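Local coordinates for protein histidine kinase (PDB 3LI9) that probably senses signals outside the cell through this PDC-fold (double Cache) domain of a membrane histidine kinase that probably transfers phosphate from ATP to a histidine, at residues Cys45-Tyr50 / Ser155-Asn160; Gly78-Ala83 / Thr100-Pro105; Gly236-Lys241 / Met251-Val256; Lys247-Phe252 / Val264-Lys269. All coordinates share one frame; numbering follows the deposited sequence.

Contact 1: residues Cys45-Tyr50 / Ser155-Asn160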
loop_
_atom_site.group_PDB
_atom_site.type_symbol
_atom_site.label_atom_id
_atom_site.label_comp_id
_atom_site.label_asym_id
_atom_site.label_seq_id
_atom_site.Cartn_x
_atom_site.Cartn_y
_atom_site.Cartn_z
ATOM N N CYS A 45 -13.084 -3.992 13.296
ATOM C CA CYS A 45 -14.432 -3.738 14.003
ATOM C C CYS A 45 -14.873 -5.037 14.662
ATOM O O CYS A 45 -15.358 -5.047 15.797
ATOM C CB CYS A 45 -15.515 -3.335 13.001
ATOM S SG CYS A 45 -15.330 -1.727 12.374
ATOM N N THR A 46 -14.790 -6.119 13.895
ATOM C CA THR A 46 -15.246 -7.404 14.361
ATOM C C THR A 46 -14.414 -7.813 15.573
ATOM O O THR A 46 -14.982 -8.239 16.584
ATOM C CB THR A 46 -15.101 -8.420 13.276
ATOM O OG1 THR A 46 -15.881 -7.934 12.153
ATOM C CG2 THR A 46 -15.592 -9.773 13.726
HETATM N N MSE A 47 -13.086 -7.816 15.433
HETATM C CA MSE A 47 -12.250 -8.214 16.559
HETATM C C MSE A 47 -12.436 -7.352 17.778
HETATM O O MSE A 47 -12.273 -7.881 18.920
HETATM C CB MSE A 47 -10.808 -8.217 16.182
HETATM C CG MSE A 47 -10.394 -9.283 15.170
HETATM SE SE MSE A 47 -10.661 -11.118 16.117
HETATM C CE MSE A 47 -11.978 -11.279 15.106
ATOM N N ALA A 48 -12.743 -6.087 17.615
ATOM C CA ALA A 48 -13.014 -5.193 18.740
ATOM C C ALA A 48 -14.193 -5.694 19.589
ATOM O O ALA A 48 -14.237 -5.408 20.770
ATOM C CB ALA A 48 -13.230 -3.709 18.277
ATOM N N GLU A 49 -15.118 -6.429 19.014
ATOM C CA GLU A 49 -16.300 -6.966 19.695
ATOM C C GLU A 49 -16.207 -8.428 20.011
ATOM O O GLU A 49 -17.155 -9.021 20.486
ATOM C CB GLU A 49 -17.580 -6.710 18.865
ATOM C CG GLU A 49 -17.836 -5.201 18.662
ATOM C CD GLU A 49 -18.308 -4.481 19.888
ATOM O OE1 GLU A 49 -18.726 -5.119 20.913
ATOM O OE2 GLU A 49 -18.253 -3.247 19.875
ATOM N N TYR A 50 -15.097 -9.062 19.688
ATOM C CA TYR A 50 -14.935 -10.489 19.837
ATOM C C TYR A 50 -14.553 -10.921 21.262
ATOM O O TYR A 50 -13.400 -11.232 21.574
ATOM C CB TYR A 50 -13.807 -10.935 18.907
ATOM C CG TYR A 50 -13.730 -12.391 18.644
ATOM C CD1 TYR A 50 -14.826 -13.090 18.139
ATOM C CD2 TYR A 50 -12.536 -13.104 18.892
ATOM C CE1 TYR A 50 -14.710 -14.472 17.846
ATOM C CE2 TYR A 50 -12.426 -14.424 18.574
ATOM C CZ TYR A 50 -13.498 -15.101 18.060
ATOM O OH TYR A 50 -13.353 -16.429 17.743
ATOM N N SER A 155 -5.381 -1.466 10.556
ATOM C CA SER A 155 -6.416 -0.692 11.312
ATOM C C SER A 155 -6.371 -1.053 12.772
ATOM O O SER A 155 -6.191 -2.209 13.142
ATOM C CB SER A 155 -7.840 -1.077 10.849
ATOM O OG SER A 155 -8.098 -0.651 9.545
ATOM N N PRO A 156 -6.461 -0.026 13.641
ATOM C CA PRO A 156 -6.426 -0.288 15.047
ATOM C C PRO A 156 -7.711 -0.960 15.563
ATOM O O PRO A 156 -8.805 -0.626 15.110
ATOM C CB PRO A 156 -6.234 1.147 15.664
ATOM C CG PRO A 156 -6.934 2.056 14.653
ATOM C CD PRO A 156 -6.557 1.424 13.303
ATOM N N ILE A 157 -7.540 -1.830 16.567
ATOM C CA ILE A 157 -8.631 -2.566 17.269
ATOM C C ILE A 157 -8.766 -1.865 18.609
ATOM O O ILE A 157 -7.793 -1.832 19.391
ATOM C CB ILE A 157 -8.227 -3.965 17.561
ATOM C CG1 ILE A 157 -8.004 -4.721 16.193
ATOM C CG2 ILE A 157 -9.316 -4.668 18.345
ATOM C CD1 ILE A 157 -7.388 -6.237 16.425
ATOM N N PHE A 158 -9.910 -1.249 18.828
ATOM C CA PHE A 158 -10.120 -0.488 20.119
ATOM C C PHE A 158 -11.123 -1.251 20.914
ATOM O O PHE A 158 -12.272 -1.479 20.432
ATOM C CB PHE A 158 -10.636 0.915 19.842
ATOM C CG PHE A 158 -9.609 1.826 19.336
ATOM C CD1 PHE A 158 -8.735 2.429 20.254
ATOM C CD2 PHE A 158 -9.520 2.172 17.991
ATOM C CE1 PHE A 158 -7.711 3.364 19.821
ATOM C CE2 PHE A 158 -8.505 3.118 17.563
ATOM C CZ PHE A 158 -7.580 3.642 18.494
ATOM N N LYS A 159 -10.737 -1.644 22.126
ATOM C CA LYS A 159 -11.609 -2.410 23.058
ATOM C C LYS A 159 -11.642 -1.600 24.360
ATOM O O LYS A 159 -10.577 -1.158 24.842
ATOM C CB LYS A 159 -10.988 -3.784 23.355
ATOM C CG LYS A 159 -11.027 -4.718 22.175
ATOM C CD LYS A 159 -10.127 -5.972 22.389
ATOM C CE LYS A 159 -10.835 -6.966 23.207
ATOM N NZ LYS A 159 -10.075 -8.264 23.179
ATOM N N ASN A 160 -12.831 -1.379 24.891
ATOM C CA ASN A 160 -13.024 -0.582 26.107
ATOM C C ASN A 160 -12.486 0.814 25.852
ATOM O O ASN A 160 -12.022 1.463 26.766
ATOM C CB ASN A 160 -12.370 -1.288 27.321
ATOM C CG ASN A 160 -12.512 -2.847 27.256
ATOM O OD1 ASN A 160 -13.639 -3.432 27.225
ATOM N ND2 ASN A 160 -11.378 -3.500 27.195
HETATM O O HOH W 1 -10.285 -9.037 20.013
HETATM O O HOH W 2 -10.832 -10.837 21.959
#
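Ala48, near the C-terminal end of the long helix 13-48, settles against Ile157 and Phe158 on strand 148-159, where the spine helix of the PDC (double Cache) fold lies on the sheet of its first subdomain. The small methyl suits this close approach: Ala48 CB stands 3.2 Å from the carbonyl O of Phe158. Ile157 touches the helix with both branches. Its CG2 branch, anti to the backbone N, reaches Ala48 CA at 3.8 Å, while the other branch carries CD1 to 4.0 Å from CB of Met47, a selenomethionine. Being beta-branched, the isoleucine can thus meet two helix residues at once, and Tyr79 of strand 74-79 touches both Ile157 and Met47.

Lys159 runs past the helix end with its apolar stem, CG lying 3.6 Å from Ala48 O, and bends at chi3 (81°). Its ammonium then hydrogen-bonds Ala83 O, and its charge probably also favours the nearby carbonyls at this helix terminus. Two waters pass the link on to those carbonyls: one lies 2.9 Å from Lys159 NZ and donates to Tyr50 O at 2.6 Å, the other donates to Met47 O.

Contact 2: residues Gly78-Ala83 / Thr100-Pro105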
loop_
_atom_site.group_PDB
_atom_site.type_symbol
_atom_site.label_atom_id
_atom_site.label_comp_id
_atom_site.label_asym_id
_atom_site.label_seq_id
_atom_site.Cartn_x
_atom_site.Cartn_y
_atom_site.Cartn_z
ATOM N N GLY A 78 -2.525 -8.441 15.395
ATOM C CA GLY A 78 -1.401 -8.372 16.347
ATOM C C GLY A 78 -1.964 -7.638 17.582
ATOM O O GLY A 78 -2.515 -6.586 17.453
ATOM N N TYR A 79 -1.863 -8.255 18.768
ATOM C CA TYR A 79 -2.426 -7.675 20.000
ATOM C C TYR A 79 -1.337 -7.269 21.020
ATOM O O TYR A 79 -0.237 -7.808 21.039
ATOM C CB TYR A 79 -3.302 -8.683 20.661
ATOM C CG TYR A 79 -4.664 -8.813 19.987
ATOM C CD1 TYR A 79 -4.825 -9.565 18.818
ATOM C CD2 TYR A 79 -5.802 -8.169 20.543
ATOM C CE1 TYR A 79 -6.119 -9.673 18.229
ATOM C CE2 TYR A 79 -7.081 -8.288 19.942
ATOM C CZ TYR A 79 -7.190 -9.026 18.795
ATOM O OH TYR A 79 -8.481 -9.213 18.250
ATOM N N GLU A 80 -1.686 -6.253 21.791
ATOM C CA GLU A 80 -0.916 -5.891 22.992
ATOM C C GLU A 80 -0.910 -7.049 23.958
ATOM O O GLU A 80 -1.698 -7.973 23.947
ATOM C CB GLU A 80 -1.612 -4.677 23.657
ATOM C CG GLU A 80 -1.598 -3.414 22.874
ATOM C CD GLU A 80 -0.203 -2.782 22.840
ATOM O OE1 GLU A 80 0.164 -2.107 23.820
ATOM O OE2 GLU A 80 0.508 -2.938 21.844
ATOM N N PRO A 81 0.042 -7.033 24.896
ATOM C CA PRO A 81 0.128 -8.096 25.895
ATOM C C PRO A 81 -1.182 -8.315 26.632
ATOM O O PRO A 81 -1.758 -7.360 27.159
ATOM C CB PRO A 81 1.235 -7.548 26.845
ATOM C CG PRO A 81 2.114 -6.810 25.943
ATOM C CD PRO A 81 1.132 -6.066 24.994
ATOM N N ASP A 82 -1.659 -9.554 26.605
ATOM C CA ASP A 82 -2.855 -10.043 27.236
ATOM C C ASP A 82 -4.175 -9.408 26.753
ATOM O O ASP A 82 -5.218 -9.670 27.335
ATOM C CB ASP A 82 -2.725 -9.896 28.757
ATOM C CG ASP A 82 -1.932 -11.035 29.362
ATOM O OD1 ASP A 82 -1.906 -12.150 28.810
ATOM O OD2 ASP A 82 -1.302 -10.811 30.388
ATOM N N ALA A 83 -4.111 -8.692 25.630
ATOM C CA ALA A 83 -5.283 -7.867 25.137
ATOM C C ALA A 83 -6.331 -8.663 24.362
ATOM O O ALA A 83 -7.486 -8.210 24.207
ATOM C CB ALA A 83 -4.873 -6.560 24.423
ATOM N N THR A 100 6.590 -14.592 23.435
ATOM C CA THR A 100 5.757 -13.722 24.298
ATOM C C THR A 100 4.384 -14.363 24.586
ATOM O O THR A 100 3.735 -14.032 25.560
ATOM C CB THR A 100 5.513 -12.318 23.679
ATOM O OG1 THR A 100 4.640 -12.473 22.545
ATOM C CG2 THR A 100 6.770 -11.626 23.241
ATOM N N GLY A 101 3.867 -15.209 23.679
ATOM C CA GLY A 101 2.504 -15.720 23.867
ATOM C C GLY A 101 1.448 -14.688 23.371
ATOM O O GLY A 101 0.258 -15.005 23.393
ATOM N N ARG A 102 1.890 -13.515 22.931
ATOM C CA ARG A 102 0.960 -12.457 22.423
ATOM C C ARG A 102 0.221 -13.023 21.208
ATOM O O ARG A 102 0.819 -13.854 20.477
ATOM C CB ARG A 102 1.664 -11.169 22.011
ATOM C CG ARG A 102 2.210 -10.401 23.259
ATOM C CD ARG A 102 3.068 -9.198 22.965
ATOM N NE ARG A 102 2.379 -8.163 22.174
ATOM C CZ ARG A 102 2.927 -7.028 21.857
ATOM N NH1 ARG A 102 4.160 -6.796 22.346
ATOM N NH2 ARG A 102 2.303 -6.133 21.061
ATOM N N PHE A 103 -1.035 -12.643 21.013
ATOM C CA PHE A 103 -1.750 -13.118 19.782
ATOM C C PHE A 103 -1.331 -12.267 18.607
ATOM O O PHE A 103 -1.792 -11.150 18.449
ATOM C CB PHE A 103 -3.277 -13.042 19.987
ATOM C CG PHE A 103 -4.071 -13.872 19.017
ATOM C CD1 PHE A 103 -3.636 -15.144 18.612
ATOM C CD2 PHE A 103 -5.272 -13.356 18.484
ATOM C CE1 PHE A 103 -4.374 -15.903 17.765
ATOM C CE2 PHE A 103 -6.018 -14.147 17.570
ATOM C CZ PHE A 103 -5.561 -15.420 17.216
ATOM N N VAL A 104 -0.418 -12.827 17.774
ATOM C CA VAL A 104 0.187 -12.094 16.653
ATOM C C VAL A 104 0.202 -12.955 15.365
ATOM O O VAL A 104 1.230 -13.047 14.678
ATOM C CB VAL A 104 1.616 -11.573 17.010
ATOM C CG1 VAL A 104 1.515 -10.328 18.011
ATOM C CG2 VAL A 104 2.500 -12.707 17.556
ATOM N N PRO A 105 -0.927 -13.594 15.043
ATOM C CA PRO A 105 -0.891 -14.546 13.897
ATOM C C PRO A 105 -0.780 -13.824 12.529
ATOM O O PRO A 105 -1.575 -12.915 12.237
ATOM C CB PRO A 105 -2.197 -15.329 14.046
ATOM C CG PRO A 105 -3.192 -14.255 14.678
ATOM C CD PRO A 105 -2.269 -13.488 15.658
HETATM O O HOH W 3 -1.950 -10.765 23.123
#
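Tyr79 and Phe103 bring the two backbones side by side where strand 74-79 gives way to a loop, Tyr79 N donating to Phe103 O at 2.9 Å, with Gly78 CA turning a C-H to the same oxygen. Beyond it, residues Glu80 to Ala83 form a type II turn, and a water accepts from Phe103 N and probably donates to Glu80 O.

Arg102 does most of the side-chain work. Bent at chi3 (59°), it turns its guanidinium so that NE and NH2 both point at one acceptor, Tyr79 O. The NE bond, 2.9 Å long, lies in the carbonyl plane and is the straighter, whereas NH2 comes from above that plane at 3.0 Å. Two donors thus satisfy a backbone oxygen at the end of a strand, a task that suits arginine, whose flat guanidinium carries several N-H groups in one plane. Pro81 lids the group, its CD 3.7 Å over the centre of one guanidinium face. Glu80 OE2 adds a long, charge-only salt bridge to NH2, being well out of the guanidinium plane; its hydrogen bond goes to Tyr128, and NH1 of Arg102 pairs with Asp123. The rings of Tyr79 and Phe103 run alongside each other with planes 33° apart, Tyr79 CE1 lying 3.8 Å from Phe103 CD2 at the edge of the phenyl ring. Pro105 CD sits over a face of that phenyl ring.

Phe103 faces helix 55-67 at Ala58 and Met59, and Val104 touches Pro118 of strand 115-118, while Gly78 and Glu80 bond through their backbones to strand 162-172.

Contact 3: residues Gly236-Lys241 / Met251-Val256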
loop_
_atom_site.group_PDB
_atom_site.type_symbol
_atom_site.label_atom_id
_atom_site.label_comp_id
_atom_site.label_asym_id
_atom_site.label_seq_id
_atom_site.Cartn_x
_atom_site.Cartn_y
_atom_site.Cartn_z
ATOM N N GLY A 236 -1.458 17.957 -10.481
ATOM C CA GLY A 236 -0.821 19.107 -11.175
ATOM C C GLY A 236 -0.076 18.606 -12.354
ATOM O O GLY A 236 -0.209 17.468 -12.790
ATOM N N HIS A 237 0.652 19.493 -13.028
ATOM C CA HIS A 237 1.499 18.991 -14.101
ATOM C C HIS A 237 2.775 19.864 -14.148
ATOM O O HIS A 237 2.796 21.006 -13.662
ATOM C CB HIS A 237 0.844 18.889 -15.466
ATOM C CG HIS A 237 0.204 20.157 -15.947
ATOM N ND1 HIS A 237 0.873 21.115 -16.709
ATOM C CD2 HIS A 237 -1.055 20.612 -15.778
ATOM C CE1 HIS A 237 0.036 22.104 -16.988
ATOM N NE2 HIS A 237 -1.143 21.823 -16.438
ATOM N N VAL A 238 3.870 19.260 -14.564
ATOM C CA VAL A 238 5.145 20.027 -14.763
ATOM C C VAL A 238 5.623 19.829 -16.177
ATOM O O VAL A 238 5.368 18.810 -16.785
ATOM C CB VAL A 238 6.261 19.639 -13.777
ATOM C CG1 VAL A 238 5.920 20.105 -12.398
ATOM C CG2 VAL A 238 6.591 18.083 -13.878
ATOM N N GLU A 239 6.353 20.820 -16.746
ATOM C CA GLU A 239 6.890 20.699 -18.095
ATOM C C GLU A 239 8.401 20.649 -18.010
ATOM O O GLU A 239 8.978 21.432 -17.296
ATOM C CB GLU A 239 6.541 21.927 -18.909
ATOM C CG GLU A 239 5.046 22.130 -18.884
ATOM C CD GLU A 239 4.503 22.800 -20.133
ATOM O OE1 GLU A 239 5.300 23.073 -21.061
ATOM O OE2 GLU A 239 3.267 23.030 -20.171
ATOM N N ILE A 240 8.994 19.687 -18.687
ATOM C CA ILE A 240 10.442 19.419 -18.493
ATOM C C ILE A 240 11.147 19.427 -19.826
ATOM O O ILE A 240 10.822 18.656 -20.688
ATOM C CB ILE A 240 10.655 18.048 -17.878
ATOM C CG1 ILE A 240 9.728 17.866 -16.649
ATOM C CG2 ILE A 240 12.127 17.815 -17.527
ATOM C CD1 ILE A 240 9.845 16.475 -15.984
ATOM N N LYS A 241 12.107 20.317 -20.039
ATOM C CA LYS A 241 12.675 20.326 -21.396
ATOM C C LYS A 241 14.002 19.568 -21.343
ATOM O O LYS A 241 14.814 19.818 -20.464
ATOM C CB LYS A 241 12.884 21.760 -21.856
ATOM C CG LYS A 241 13.684 21.853 -23.154
ATOM C CD LYS A 241 14.008 23.291 -23.449
ATOM C CE LYS A 241 14.574 23.516 -24.841
ATOM N NZ LYS A 241 14.960 24.992 -24.962
HETATM N N MSE A 251 4.644 16.024 -17.404
HETATM C CA MSE A 251 4.274 14.921 -16.491
HETATM C C MSE A 251 3.002 15.438 -15.801
HETATM O O MSE A 251 3.070 16.438 -15.028
HETATM C CB MSE A 251 5.472 14.683 -15.593
HETATM C CG MSE A 251 5.219 14.249 -14.224
HETATM SE SE MSE A 251 6.928 13.841 -13.343
HETATM C CE MSE A 251 7.826 13.246 -14.825
ATOM N N PHE A 252 1.895 14.704 -15.998
ATOM C CA PHE A 252 0.641 14.985 -15.337
ATOM C C PHE A 252 0.500 14.025 -14.153
ATOM O O PHE A 252 0.721 12.803 -14.335
ATOM C CB PHE A 252 -0.520 14.755 -16.225
ATOM C CG PHE A 252 -0.551 15.633 -17.455
ATOM C CD1 PHE A 252 -1.300 16.806 -17.429
ATOM C CD2 PHE A 252 0.097 15.213 -18.610
ATOM C CE1 PHE A 252 -1.347 17.618 -18.633
ATOM C CE2 PHE A 252 0.032 15.973 -19.795
ATOM C CZ PHE A 252 -0.662 17.170 -19.777
ATOM N N TYR A 253 0.286 14.562 -12.966
ATOM C CA TYR A 253 0.209 13.640 -11.809
ATOM C C TYR A 253 -1.107 13.926 -11.086
ATOM O O TYR A 253 -1.502 15.098 -10.889
ATOM C CB TYR A 253 1.381 13.753 -10.870
ATOM C CG TYR A 253 1.759 15.196 -10.504
ATOM C CD1 TYR A 253 1.235 15.811 -9.380
ATOM C CD2 TYR A 253 2.573 15.943 -11.386
ATOM C CE1 TYR A 253 1.588 17.153 -9.073
ATOM C CE2 TYR A 253 2.892 17.280 -11.102
ATOM C CZ TYR A 253 2.430 17.863 -9.989
ATOM O OH TYR A 253 2.780 19.214 -9.785
ATOM N N GLU A 254 -1.793 12.855 -10.653
ATOM C CA GLU A 254 -3.097 13.046 -9.959
ATOM C C GLU A 254 -3.133 12.077 -8.804
ATOM O O GLU A 254 -2.696 10.929 -8.902
ATOM C CB GLU A 254 -4.277 12.778 -10.901
ATOM C CG GLU A 254 -4.492 13.885 -11.952
ATOM C CD GLU A 254 -4.953 15.168 -11.312
ATOM O OE1 GLU A 254 -5.423 15.200 -10.171
ATOM O OE2 GLU A 254 -4.812 16.184 -12.008
ATOM N N PRO A 255 -3.584 12.552 -7.621
ATOM C CA PRO A 255 -3.504 11.750 -6.425
ATOM C C PRO A 255 -4.459 10.583 -6.388
ATOM O O PRO A 255 -5.597 10.675 -6.863
ATOM C CB PRO A 255 -3.847 12.740 -5.302
ATOM C CG PRO A 255 -4.639 13.802 -5.971
ATOM C CD PRO A 255 -4.050 13.941 -7.361
ATOM N N VAL A 256 -3.948 9.536 -5.757
ATOM C CA VAL A 256 -4.752 8.335 -5.434
ATOM C C VAL A 256 -5.184 8.514 -4.025
ATOM O O VAL A 256 -4.360 8.488 -3.163
ATOM C CB VAL A 256 -3.822 7.104 -5.609
ATOM C CG1 VAL A 256 -4.515 5.821 -5.102
ATOM C CG2 VAL A 256 -3.530 6.947 -7.120
HETATM O O HOH W 4 -2.730 16.555 -13.795
HETATM O O HOH W 5 3.169 21.643 -10.960
#
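Tyr253 places CG between its backbone N and carbonyl carbon (chi1 46°), which folds the phenol back over Gly236 on the facing strand, and His237 takes the like position (chi1 54°), bringing its ring beside Phe252. Gly236 suits the spot because a CB would collide with Tyr253 OH. Instead its CA lies over the tyrosine ring, 4.0 Å from the centroid and 26° off the normal, in a CH-pi contact, and Gly236 O also lies over a face of the ring, toward the rim. The same pair is bonded through the backbone in both directions, Gly236 N reaching Tyr253 O at 2.9 Å, and Val238 and Met251 repeat the pattern.

The phenol oxygen hydrogen-bonds Asp229, and a water 2.7 Å from Tyr253 OH ties it to His237 O. With an alanine here, the Gly236 peptide would probably lose its aromatic cover, and Asp229 and this water their phenol partner. Beside the ring, Val238 CG2 packs 4.0 Å from CB of the selenomethionine Met251, and Ile240 CD1 meets its CE; helix 221-231 covers this side. On the reverse side the His237 and Phe252 rings lie obliquely, with His237 CB 3.6 Å from Phe252 CD1, and Tyr15 and Ser18 of helix 13-48 lie against them.

A glycine sheltered by a cross-strand aromatic is a recognised pairing in antiparallel sheets. Here it lies at the start of strand 236-241, in the hairpin formed by strands 236-241 and 248-256, at the margin of the second sheet of the PDC fold.

Contact 4: residues Lys247-Phe252 / Val264-Lys269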
loop_
_atom_site.group_PDB
_atom_site.type_symbol
_atom_site.label_atom_id
_atom_site.label_comp_id
_atom_site.label_asym_id
_atom_site.label_seq_id
_atom_site.Cartn_x
_atom_site.Cartn_y
_atom_site.Cartn_z
ATOM N N LYS A 247 13.480 18.423 -26.605
ATOM C CA LYS A 247 12.014 18.160 -26.456
ATOM C C LYS A 247 11.479 18.359 -25.038
ATOM O O LYS A 247 12.235 18.203 -24.042
ATOM C CB LYS A 247 11.725 16.745 -26.937
ATOM C CG LYS A 247 12.116 16.583 -28.375
ATOM C CD LYS A 247 12.006 15.160 -28.857
ATOM C CE LYS A 247 12.445 14.161 -27.791
ATOM N NZ LYS A 247 12.740 12.822 -28.387
ATOM N N THR A 248 10.206 18.748 -24.953
ATOM C CA THR A 248 9.564 19.019 -23.671
ATOM C C THR A 248 8.607 17.828 -23.493
ATOM O O THR A 248 8.022 17.321 -24.474
ATOM C CB THR A 248 8.853 20.416 -23.644
ATOM O OG1 THR A 248 9.842 21.467 -23.793
ATOM C CG2 THR A 248 8.134 20.687 -22.303
ATOM N N VAL A 249 8.592 17.290 -22.274
ATOM C CA VAL A 249 7.578 16.257 -21.928
ATOM C C VAL A 249 6.847 16.909 -20.793
ATOM O O VAL A 249 7.407 17.701 -20.033
ATOM C CB VAL A 249 8.131 14.830 -21.426
ATOM C CG1 VAL A 249 8.753 14.010 -22.601
ATOM C CG2 VAL A 249 9.106 14.985 -20.310
ATOM N N ILE A 250 5.567 16.589 -20.674
ATOM C CA ILE A 250 4.805 17.102 -19.570
ATOM C C ILE A 250 4.475 15.890 -18.708
ATOM O O ILE A 250 4.081 14.875 -19.274
ATOM C CB ILE A 250 3.489 17.667 -20.084
ATOM C CG1 ILE A 250 3.783 18.801 -21.096
ATOM C CG2 ILE A 250 2.715 18.332 -18.930
ATOM C CD1 ILE A 250 2.649 19.000 -21.998
HETATM N N MSE A 251 4.644 16.024 -17.404
HETATM C CA MSE A 251 4.274 14.921 -16.491
HETATM C C MSE A 251 3.002 15.438 -15.801
HETATM O O MSE A 251 3.070 16.438 -15.028
HETATM C CB MSE A 251 5.472 14.683 -15.593
HETATM C CG MSE A 251 5.219 14.249 -14.224
HETATM SE SE MSE A 251 6.928 13.841 -13.343
HETATM C CE MSE A 251 7.826 13.246 -14.825
ATOM N N PHE A 252 1.895 14.704 -15.998
ATOM C CA PHE A 252 0.641 14.985 -15.337
ATOM C C PHE A 252 0.500 14.025 -14.153
ATOM O O PHE A 252 0.721 12.803 -14.335
ATOM C CB PHE A 252 -0.520 14.755 -16.225
ATOM C CG PHE A 252 -0.551 15.633 -17.455
ATOM C CD1 PHE A 252 -1.300 16.806 -17.429
ATOM C CD2 PHE A 252 0.097 15.213 -18.610
ATOM C CE1 PHE A 252 -1.347 17.618 -18.633
ATOM C CE2 PHE A 252 0.032 15.973 -19.795
ATOM C CZ PHE A 252 -0.662 17.170 -19.777
ATOM N N VAL A 264 0.834 8.960 -12.672
ATOM C CA VAL A 264 1.568 9.942 -13.490
ATOM C C VAL A 264 1.489 9.554 -14.958
ATOM O O VAL A 264 1.757 8.399 -15.360
ATOM C CB VAL A 264 3.052 10.031 -13.041
ATOM C CG1 VAL A 264 3.769 11.157 -13.818
ATOM C CG2 VAL A 264 3.155 10.281 -11.574
ATOM N N LEU A 265 1.089 10.498 -15.793
ATOM C CA LEU A 265 1.123 10.280 -17.224
ATOM C C LEU A 265 2.239 11.162 -17.792
ATOM O O LEU A 265 2.337 12.368 -17.421
ATOM C CB LEU A 265 -0.159 10.804 -17.897
ATOM C CG LEU A 265 -1.387 10.002 -18.131
ATOM C CD1 LEU A 265 -2.403 10.887 -18.916
ATOM C CD2 LEU A 265 -1.103 8.671 -18.819
ATOM N N VAL A 266 3.063 10.579 -18.659
ATOM C CA VAL A 266 4.198 11.336 -19.210
ATOM C C VAL A 266 3.925 11.468 -20.723
ATOM O O VAL A 266 3.751 10.475 -21.416
ATOM C CB VAL A 266 5.545 10.620 -18.982
ATOM C CG1 VAL A 266 6.701 11.351 -19.679
ATOM C CG2 VAL A 266 5.857 10.483 -17.476
ATOM N N VAL A 267 3.790 12.711 -21.192
ATOM C CA VAL A 267 3.335 12.957 -22.545
ATOM C C VAL A 267 4.318 13.945 -23.212
ATOM O O VAL A 267 4.551 15.028 -22.666
ATOM C CB VAL A 267 2.015 13.726 -22.537
ATOM C CG1 VAL A 267 1.529 13.865 -23.935
ATOM C CG2 VAL A 267 0.913 13.011 -21.731
ATOM N N PRO A 268 4.829 13.565 -24.366
ATOM C CA PRO A 268 5.698 14.433 -25.158
ATOM C C PRO A 268 4.840 15.596 -25.662
ATOM O O PRO A 268 3.815 15.367 -26.332
ATOM C CB PRO A 268 6.112 13.539 -26.317
ATOM C CG PRO A 268 5.890 12.156 -25.842
ATOM C CD PRO A 268 4.648 12.259 -25.009
ATOM N N LYS A 269 5.229 16.812 -25.314
ATOM C CA LYS A 269 4.414 17.966 -25.604
ATOM C C LYS A 269 4.130 18.107 -27.080
ATOM O O LYS A 269 2.991 18.405 -27.483
ATOM C CB LYS A 269 5.094 19.225 -25.097
ATOM C CG LYS A 269 4.286 20.520 -25.354
ATOM C CD LYS A 269 4.868 21.657 -24.465
ATOM C CE LYS A 269 3.968 22.910 -24.472
ATOM N NZ LYS A 269 4.509 24.031 -23.569
#
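Ile250 and Val267 form the middle of an antiparallel beta hairpin, strands 248-256 and 261-268, in the second sheet of the PDC fold. Their backbones exchange bonds, Ile250 N to Val267 O being 2.7 Å, and Phe252 with Leu265 does the same farther along. Beta-branched residues suit such extended backbones, and valines dominate the 264-268 side.

On one face, Phe252 turns its ring edge to Val267, whose CG2 branch lies 3.6 Å from Phe252 CE2. Ile250 CG2 rests 3.6 Å above the phenyl plane, toward the rim, so one ring gathers contacts from both strands. A serine in place of Phe252 would probably leave Val267 CG2 and Ile250 CG2 without their aromatic neighbour and open a gap in this core. On the other face, Met251 CG is pressed tightly against Val264 CG1 at 3.4 Å, the branch that chi1 (-175°) sets anti to the backbone N, and Val249 CB meets Val266 CG1 at 4.1 Å.

Around this shell, Ser18 and Ile19 of helix 13-48 and Met272 of helix 269-272 close over Phe252, while Tyr190 and Phe192 of strand 190-194 flank Val266. Pro268 occupies the N-cap position of helix 269-272. Just after it, Lys269 leans its stem on Ile250 CD1 and sends NZ to a salt bridge with Glu239, and the backbone N of Lys269 donates to Thr248 O at 3.0 Å, coming from above the carbonyl plane.

Along the chain, contact 2 is nested inside the loop that contact 1 closes, and contacts 3 and 4 follow later. Contacts 1 and 2 have centres about 14 Å apart and meet where Tyr79 reaches Met47 of helix 13-48 and Ile157 of the first sheet, and where Lys159 NZ bonds to Ala83 O. Contacts 3 and 4, centres about 8 Å apart, share Met251 and Phe252, so strand 248-256 is the middle partner of 236-241 and 261-268 in the second, four-stranded sheet. The two pairs lie on opposite sides of the chain's centre, contacts 2 and 4 being about 50 Å apart between centres. Helix 13-48 runs past both sheets, joining the two subdomains of this elongated extracellular sensor.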